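Local coordinates for protein cyanophage-like gp41-1 intein (Metagenome, PDB 6QAZ) that probably carries out protein splicing, excising itself from a precursor and joining the flanking exteins, as a naturally split intein of the HINT fold, at residues D6-V11 with M17-N22; Q10-Q15 with Y88-M93; N116-F119 with I124-H127. All blocks are in the same frame, centred on the assembly; numbering follows the deposited sequence.

Contact 1: D6-V11 with M17-N22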
loop_
_atom_site.group_PDB
_atom_site.type_symbol
_atom_site.label_atom_id
_atom_site.label_comp_id
_atom_site.label_asym_id
_atom_site.label_seq_id
_atom_site.Cartn_x
_atom_site.Cartn_y
_atom_site.Cartn_z
ATOM N N ASP A 6 7.154 0.708 -2.343
ATOM C CA ASP A 6 8.185 1.598 -2.895
ATOM C C ASP A 6 8.424 2.778 -1.981
ATOM O O ASP A 6 7.480 3.348 -1.408
ATOM C CB ASP A 6 7.759 2.057 -4.276
ATOM C CG ASP A 6 8.855 2.796 -4.980
ATOM O OD1 ASP A 6 9.810 2.117 -5.388
ATOM O OD2 ASP A 6 8.780 4.047 -5.052
ATOM N N LEU A 7 9.670 3.233 -1.917
ATOM C CA LEU A 7 10.045 4.373 -1.058
ATOM C C LEU A 7 9.278 5.647 -1.380
ATOM O O LEU A 7 9.084 6.454 -0.455
ATOM C CB LEU A 7 11.525 4.703 -1.229
ATOM C CG LEU A 7 12.475 4.086 -0.213
ATOM C CD1 LEU A 7 12.556 2.616 -0.428
ATOM C CD2 LEU A 7 13.853 4.726 -0.322
ATOM N N LYS A 8 8.877 5.859 -2.619
ATOM C CA LYS A 8 8.249 7.115 -3.035
ATOM C C LYS A 8 6.737 7.052 -2.935
ATOM O O LYS A 8 6.063 8.034 -3.276
ATOM C CB LYS A 8 8.688 7.476 -4.441
ATOM C CG LYS A 8 10.202 7.713 -4.512
ATOM C CD LYS A 8 10.769 8.445 -5.648
ATOM C CE LYS A 8 10.120 9.767 -6.018
ATOM N NZ LYS A 8 10.536 10.979 -5.263
ATOM N N THR A 9 6.180 5.948 -2.462
ATOM C CA THR A 9 4.733 5.860 -2.220
ATOM C C THR A 9 4.312 6.987 -1.296
ATOM O O THR A 9 4.950 7.176 -0.252
ATOM C CB THR A 9 4.419 4.522 -1.550
ATOM O OG1 THR A 9 4.923 3.421 -2.328
ATOM C CG2 THR A 9 2.937 4.335 -1.361
ATOM N N GLN A 10 3.245 7.692 -1.612
ATOM C CA GLN A 10 2.768 8.787 -0.768
ATOM C C GLN A 10 1.646 8.320 0.151
ATOM O O GLN A 10 0.740 7.599 -0.252
ATOM C CB GLN A 10 2.334 9.984 -1.575
ATOM C CG GLN A 10 3.513 10.724 -2.183
ATOM C CD GLN A 10 3.032 11.879 -3.016
ATOM O OE1 GLN A 10 2.363 11.683 -4.040
ATOM N NE2 GLN A 10 3.295 13.099 -2.581
ATOM N N VAL A 11 1.727 8.763 1.389
ATOM C CA VAL A 11 0.679 8.538 2.406
ATOM C C VAL A 11 0.276 9.909 2.939
ATOM O O VAL A 11 1.039 10.874 2.878
ATOM C CB VAL A 11 1.180 7.606 3.517
ATOM C CG1 VAL A 11 1.523 6.250 2.944
ATOM C CG2 VAL A 11 2.348 8.189 4.285
ATOM N N MET A 17 0.912 15.256 2.595
ATOM C CA MET A 17 1.389 13.998 2.020
ATOM C C MET A 17 2.866 13.841 2.337
ATOM O O MET A 17 3.625 14.800 2.279
ATOM C CB MET A 17 1.215 14.009 0.498
ATOM C CG MET A 17 -0.202 13.892 -0.016
ATOM S SD MET A 17 -0.938 12.276 0.361
ATOM C CE MET A 17 -2.536 12.521 -0.407
ATOM N N LYS A 18 3.250 12.635 2.639
ATOM C CA LYS A 18 4.652 12.281 2.873
ATOM C C LYS A 18 5.007 11.048 2.056
ATOM O O LYS A 18 4.175 10.149 1.916
ATOM C CB LYS A 18 4.923 11.969 4.352
ATOM C CG LYS A 18 4.764 13.139 5.298
ATOM C CD LYS A 18 5.273 12.852 6.694
ATOM C CE LYS A 18 5.017 13.990 7.660
ATOM N NZ LYS A 18 5.652 13.764 8.974
ATOM N N GLU A 19 6.235 10.980 1.573
ATOM C CA GLU A 19 6.732 9.720 1.020
ATOM C C GLU A 19 6.961 8.756 2.171
ATOM O O GLU A 19 7.436 9.129 3.265
ATOM C CB GLU A 19 8.010 9.911 0.220
ATOM C CG GLU A 19 7.749 10.676 -1.078
ATOM C CD GLU A 19 8.985 10.872 -1.970
ATOM O OE1 GLU A 19 10.115 10.560 -1.535
ATOM O OE2 GLU A 19 8.830 11.278 -3.130
ATOM N N ILE A 20 6.634 7.488 1.951
ATOM C CA ILE A 20 6.668 6.514 3.044
ATOM C C ILE A 20 8.095 6.340 3.568
ATOM O O ILE A 20 8.257 6.007 4.751
ATOM C CB ILE A 20 5.990 5.210 2.620
ATOM C CG1 ILE A 20 5.605 4.369 3.827
ATOM C CG2 ILE A 20 6.791 4.466 1.588
ATOM C CD1 ILE A 20 4.830 3.138 3.499
ATOM N N SER A 21 9.110 6.548 2.742
ATOM C CA SER A 21 10.503 6.503 3.207
ATOM C C SER A 21 10.796 7.540 4.283
ATOM O O SER A 21 11.805 7.396 4.962
ATOM C CB SER A 21 11.438 6.725 2.028
ATOM O OG SER A 21 11.236 8.040 1.500
ATOM N N ASN A 22 9.967 8.566 4.426
ATOM C CA ASN A 22 10.176 9.626 5.416
ATOM C C ASN A 22 9.287 9.413 6.653
ATOM O O ASN A 22 9.393 10.214 7.571
ATOM C CB ASN A 22 9.938 10.984 4.777
ATOM C CG ASN A 22 10.937 11.319 3.699
ATOM O OD1 ASN A 22 12.097 10.905 3.777
ATOM N ND2 ASN A 22 10.526 12.046 2.668
#
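The salt bridge between K8 and E19 is made by a lysine whose chain curls at chi3 and chi4 (49° and 83°), turning the ammonium toward the carboxylate. NZ then meets OE2 of E19 at 2.7 Å, on the syn lone pair of the carboxylate. The two side chains lie alongside each other, and CG of E19 rests against the K8 backbone. Long, flexible charged residues suit this partly solvent-facing side. Below them the strands pair in antiparallel fashion. V11 and K18 exchange two nearly straight backbone bonds, while Q10 and E19 form the neighbouring non-hydrogen-bonded pair. The ladder then gives way to a type I turn, D6 to T9, on one arm and a 3-10 segment, I20 to N22, on the other; T9 O still takes the N-H of I20 at 2.8 Å, and L7 O that of S21 at 3.2 Å. The turn is tied twice at D6 O, by N and OG1 of T9, both from the same face of its plane. On the inner side, CG2 of I20 packs on CB of T9 at 3.9 Å, a fitting use of a branched apolar residue. Two short strands, 10-13 and 16-19, thus form a beta hairpin, an element of the all-beta HINT fold of inteins.

Contact 2: Q10-Q15 with Y88-M93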
loop_
_atom_site.group_PDB
_atom_site.type_symbol
_atom_site.label_atom_id
_atom_site.label_comp_id
_atom_site.label_asym_id
_atom_site.label_seq_id
_atom_site.Cartn_x
_atom_site.Cartn_y
_atom_site.Cartn_z
ATOM N N GLN A 10 3.245 7.692 -1.612
ATOM C CA GLN A 10 2.768 8.787 -0.768
ATOM C C GLN A 10 1.646 8.320 0.151
ATOM O O GLN A 10 0.740 7.599 -0.252
ATOM C CB GLN A 10 2.334 9.984 -1.575
ATOM C CG GLN A 10 3.513 10.724 -2.183
ATOM C CD GLN A 10 3.032 11.879 -3.016
ATOM O OE1 GLN A 10 2.363 11.683 -4.040
ATOM N NE2 GLN A 10 3.295 13.099 -2.581
ATOM N N VAL A 11 1.727 8.763 1.389
ATOM C CA VAL A 11 0.679 8.538 2.406
ATOM C C VAL A 11 0.276 9.909 2.939
ATOM O O VAL A 11 1.039 10.874 2.878
ATOM C CB VAL A 11 1.180 7.606 3.517
ATOM C CG1 VAL A 11 1.523 6.250 2.944
ATOM C CG2 VAL A 11 2.348 8.189 4.285
ATOM N N GLN A 12 -0.935 9.993 3.457
ATOM C CA GLN A 12 -1.515 11.253 3.920
ATOM C C GLN A 12 -1.383 11.354 5.444
ATOM O O GLN A 12 -1.961 10.522 6.151
ATOM C CB GLN A 12 -2.961 11.263 3.462
ATOM C CG GLN A 12 -3.573 12.632 3.561
ATOM C CD GLN A 12 -4.910 12.716 2.879
ATOM O OE1 GLN A 12 -5.290 11.919 2.024
ATOM N NE2 GLN A 12 -5.638 13.724 3.265
ATOM N N THR A 13 -0.659 12.350 5.917
ATOM C CA THR A 13 -0.573 12.647 7.353
ATOM C C THR A 13 -1.413 13.873 7.611
ATOM O O THR A 13 -1.733 14.637 6.689
ATOM C CB THR A 13 0.865 12.832 7.822
ATOM O OG1 THR A 13 1.326 14.133 7.447
ATOM C CG2 THR A 13 1.782 11.743 7.337
ATOM N N PRO A 14 -1.647 14.226 8.883
ATOM C CA PRO A 14 -2.306 15.502 9.164
ATOM C C PRO A 14 -1.498 16.716 8.696
ATOM O O PRO A 14 -2.054 17.795 8.644
ATOM C CB PRO A 14 -2.536 15.458 10.680
ATOM C CG PRO A 14 -2.578 13.963 11.000
ATOM C CD PRO A 14 -1.499 13.395 10.107
ATOM N N GLN A 15 -0.190 16.560 8.535
ATOM C CA GLN A 15 0.712 17.645 8.084
ATOM C C GLN A 15 0.886 17.623 6.553
ATOM O O GLN A 15 1.638 18.487 6.060
ATOM C CB GLN A 15 2.052 17.487 8.797
ATOM C CG GLN A 15 1.957 17.603 10.321
ATOM C CD GLN A 15 1.476 16.358 11.044
ATOM O OE1 GLN A 15 1.667 15.212 10.613
ATOM N NE2 GLN A 15 0.838 16.595 12.187
ATOM N N TYR A 88 -9.859 -0.756 -3.530
ATOM C CA TYR A 88 -10.562 0.444 -3.073
ATOM C C TYR A 88 -9.656 1.643 -3.229
ATOM O O TYR A 88 -8.478 1.591 -2.853
ATOM C CB TYR A 88 -10.964 0.294 -1.609
ATOM C CG TYR A 88 -11.938 -0.825 -1.338
ATOM C CD1 TYR A 88 -13.297 -0.643 -1.497
ATOM C CD2 TYR A 88 -11.497 -2.076 -0.945
ATOM C CE1 TYR A 88 -14.187 -1.679 -1.242
ATOM C CE2 TYR A 88 -12.365 -3.121 -0.694
ATOM C CZ TYR A 88 -13.722 -2.925 -0.839
ATOM O OH TYR A 88 -14.568 -3.989 -0.644
ATOM N N VAL A 89 -10.219 2.740 -3.718
ATOM C CA VAL A 89 -9.499 4.018 -3.806
ATOM C C VAL A 89 -10.196 5.008 -2.907
ATOM O O VAL A 89 -11.315 4.809 -2.465
ATOM C CB VAL A 89 -9.383 4.537 -5.245
ATOM C CG1 VAL A 89 -8.665 3.527 -6.100
ATOM C CG2 VAL A 89 -10.703 4.976 -5.834
ATOM N N LYS A 90 -9.545 6.108 -2.634
ATOM C CA LYS A 90 -10.142 7.065 -1.693
ATOM C C LYS A 90 -11.433 7.564 -2.318
ATOM O O LYS A 90 -11.446 7.924 -3.471
ATOM C CB LYS A 90 -9.160 8.155 -1.300
ATOM C CG LYS A 90 -9.589 9.018 -0.127
ATOM C CD LYS A 90 -8.511 10.018 0.306
ATOM C CE LYS A 90 -9.077 11.139 1.144
ATOM N NZ LYS A 90 -8.102 12.245 1.277
ATOM N N GLU A 91 -12.566 7.668 -1.620
ATOM C CA GLU A 91 -13.022 7.047 -0.393
ATOM C C GLU A 91 -13.934 5.844 -0.700
ATOM O O GLU A 91 -15.164 5.956 -1.039
ATOM C CB GLU A 91 -13.864 8.009 0.431
ATOM C CG GLU A 91 -13.920 7.651 1.904
ATOM C CD GLU A 91 -12.539 7.545 2.542
ATOM O OE1 GLU A 91 -11.789 8.510 2.489
ATOM O OE2 GLU A 91 -12.224 6.502 3.030
ATOM N N MET A 92 -13.365 4.704 -0.429
ATOM C CA MET A 92 -13.929 3.356 -0.582
ATOM C C MET A 92 -14.659 3.183 -1.911
ATOM O O MET A 92 -15.666 2.528 -1.930
ATOM C CB MET A 92 -14.817 3.055 0.615
ATOM C CG MET A 92 -14.042 2.983 1.912
ATOM S SD MET A 92 -12.803 1.723 1.856
ATOM C CE MET A 92 -13.732 0.202 1.946
ATOM N N MET A 93 -14.079 3.661 -3.000
ATOM C CA MET A 93 -14.640 3.435 -4.353
ATOM C C MET A 93 -13.932 2.240 -5.010
ATOM O O MET A 93 -12.721 2.252 -5.001
ATOM C CB MET A 93 -14.468 4.674 -5.249
ATOM C CG MET A 93 -15.144 5.904 -4.697
ATOM S SD MET A 93 -16.947 5.762 -4.593
ATOM C CE MET A 93 -17.361 5.844 -6.334
#
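Q12 brings its side-chain amide up to the ammonium end of K90, its partner across the surface of the all-beta HINT fold. The lysine donates from NZ to OE1 of Q12 at 2.9 Å, in the carbonyl plane and on a lone pair, with a C=O...N angle of 114°. Two long side chains are needed, because the backbones remain far apart: CA of Q12 and CA of K90 are 11.1 Å from each other. Each residue sets CG opposite its backbone N (chi1 -165° in Q12, -168° in K90) and then runs extended, and the two chains cross at about a right angle. A neutral amide oxygen suits the lysine as an acceptor at this partly exposed place, where the pair bridges the hairpin strand 10-13 and the loop just after strand 86-89. Both side chains also touch L30 of strand 28-31. On the K90 side the chain turns sharply through a cis peptide before E91 and a G1 beta bulge, in which M92 and M93 face V89. V89 and M93 exchange two backbone bonds there, and CE of M92 lies over one face of the Y88 ring, 3.6 Å above its plane and offset toward the rim.

Contact 3: N116-F119 with I124-H127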
loop_
_atom_site.group_PDB
_atom_site.type_symbol
_atom_site.label_atom_id
_atom_site.label_comp_id
_atom_site.label_asym_id
_atom_site.label_seq_id
_atom_site.Cartn_x
_atom_site.Cartn_y
_atom_site.Cartn_z
ATOM N N ASN A 116 -7.238 -0.557 12.141
ATOM C CA ASN A 116 -7.515 -1.588 11.133
ATOM C C ASN A 116 -6.300 -1.956 10.293
ATOM O O ASN A 116 -6.447 -2.785 9.388
ATOM C CB ASN A 116 -8.687 -1.164 10.254
ATOM C CG ASN A 116 -8.401 0.008 9.340
ATOM O OD1 ASN A 116 -7.301 0.569 9.314
ATOM N ND2 ASN A 116 -9.416 0.395 8.597
ATOM N N HIS A 117 -5.142 -1.395 10.576
ATOM C CA HIS A 117 -3.889 -1.751 9.860
ATOM C C HIS A 117 -3.911 -1.322 8.393
ATOM O O HIS A 117 -3.049 -1.784 7.649
ATOM C CB HIS A 117 -3.538 -3.231 9.953
ATOM C CG HIS A 117 -3.413 -3.682 11.314
ATOM N ND1 HIS A 117 -2.545 -3.176 12.216
ATOM C CD2 HIS A 117 -4.090 -4.623 11.937
ATOM C CE1 HIS A 117 -2.693 -3.809 13.391
ATOM N NE2 HIS A 117 -3.621 -4.709 13.225
ATOM N N LEU A 118 -4.802 -0.432 8.012
ATOM C CA LEU A 118 -4.870 0.039 6.624
ATOM C C LEU A 118 -4.395 1.487 6.523
ATOM O O LEU A 118 -4.412 2.253 7.514
ATOM C CB LEU A 118 -6.299 -0.060 6.074
ATOM C CG LEU A 118 -7.003 -1.409 6.253
ATOM C CD1 LEU A 118 -8.374 -1.374 5.598
ATOM C CD2 LEU A 118 -6.168 -2.548 5.709
ATOM N N PHE A 119 -4.061 1.892 5.316
ATOM C CA PHE A 119 -3.832 3.299 5.010
ATOM C C PHE A 119 -3.941 3.485 3.506
ATOM O O PHE A 119 -3.700 2.553 2.722
ATOM C CB PHE A 119 -2.492 3.829 5.546
ATOM C CG PHE A 119 -1.249 3.080 5.138
ATOM C CD1 PHE A 119 -0.579 3.346 3.968
ATOM C CD2 PHE A 119 -0.732 2.135 5.967
ATOM C CE1 PHE A 119 0.577 2.674 3.635
ATOM C CE2 PHE A 119 0.445 1.495 5.650
ATOM C CZ PHE A 119 1.078 1.726 4.454
ATOM N N ILE A 124 -4.755 4.641 -2.920
ATOM C CA ILE A 124 -5.244 3.255 -2.985
ATOM C C ILE A 124 -5.238 2.712 -1.562
ATOM O O ILE A 124 -4.237 2.797 -0.874
ATOM C CB ILE A 124 -4.351 2.395 -3.893
ATOM C CG1 ILE A 124 -4.297 2.970 -5.311
ATOM C CG2 ILE A 124 -4.822 0.955 -3.879
ATOM C CD1 ILE A 124 -3.318 2.281 -6.223
ATOM N N LEU A 125 -6.344 2.113 -1.124
ATOM C CA LEU A 125 -6.373 1.543 0.228
ATOM C C LEU A 125 -5.515 0.291 0.250
ATOM O O LEU A 125 -5.704 -0.655 -0.542
ATOM C CB LEU A 125 -7.806 1.233 0.625
ATOM C CG LEU A 125 -8.003 0.912 2.103
ATOM C CD1 LEU A 125 -7.656 2.076 3.019
ATOM C CD2 LEU A 125 -9.455 0.505 2.330
ATOM N N THR A 126 -4.556 0.253 1.158
ATOM C CA THR A 126 -3.639 -0.874 1.281
ATOM C C THR A 126 -3.533 -1.300 2.732
ATOM O O THR A 126 -3.894 -0.549 3.644
ATOM C CB THR A 126 -2.285 -0.554 0.655
ATOM O OG1 THR A 126 -1.563 -1.773 0.442
ATOM C CG2 THR A 126 -1.415 0.338 1.499
ATOM N N HIS A 127 -3.092 -2.529 2.941
ATOM C CA HIS A 127 -2.760 -2.996 4.280
ATOM C C HIS A 127 -1.334 -2.599 4.580
ATOM O O HIS A 127 -0.518 -2.460 3.645
ATOM C CB HIS A 127 -2.989 -4.496 4.309
ATOM C CG HIS A 127 -2.895 -5.108 5.627
ATOM N ND1 HIS A 127 -1.715 -5.380 6.274
ATOM C CD2 HIS A 127 -3.878 -5.507 6.446
ATOM C CE1 HIS A 127 -2.015 -5.945 7.449
ATOM N NE2 HIS A 127 -3.307 -6.066 7.556
#
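OD1 of N116 is gripped by two N-H donors: the backbone N of L118 at 3.0 Å, which closes an Asx turn, and ND2 of N36. The L118 donor stands above the amide carbonyl plane, 51° out of it. With a short side chain that can accept bonds on its oxygen and donate from its nitrogen, asparagine suits this turn, and its ND2 reaches N32. H117 follows with positive phi, carrying the chain into strand 118-121.

Across the hairpin, F119 and T126 form a hydrogen-bonded antiparallel pair, F119 N giving to T126 O and T126 N to F119 O at 2.9 Å. The side chains of this pair lie alongside one another. CG2 of T126 sits over the face of the F119 ring, 4.1 Å from its centroid, as a CH-pi contact. With chi1 of -163°, the threonine puts OG1 anti to the backbone N, while CG2 takes the place between N and the carbonyl carbon; OG1 bonds to H66 and to the carbonyl of L67. A beta-branched residue with a hydroxyl thus serves an apolar and a polar neighbour at once.

L118 and H127 form the adjacent non-hydrogen-bonded pair. The imidazole of H127 lies with one face under H117 O, which is 3.9 Å above the ring plane and over its centre, while CB of H117 makes an off-centre CH-pi contact with the same ring. The two histidine rings are oblique, at 42°, and ND1 of H117 is taken up by V113 O. L118 CD1 meets L125 CD2 at 3.9 Å.

On one side of this hairpin F119 packs on I111 and V113 of the long strand 93-113. Strand 124-127 bonds through L125 to Y88 of strand 86-89 and through H127 to L67, next to strand 68-70.

Contacts 1 and 2 both use strand 10-13, with centres 12 Å apart: the strand pairs with 16-19 in contact 1 and sends Q12 out to K90 in contact 2. F119 of contact 3 receives the inner side of the first hairpin, its CD1 lying 3.7 Å from V11 CG1 and its CZ 4.1 Å from I20 CD1. Contacts 2 and 3 are closest, about 9 Å between centres, joined by a probable hydrogen bond from L125 N to Y88 O at 2.8 Å. Contact 3 also lies next to the C-terminal end: H117 touches N128, the last residue, near which the C-terminal splice junction of an intein is expected.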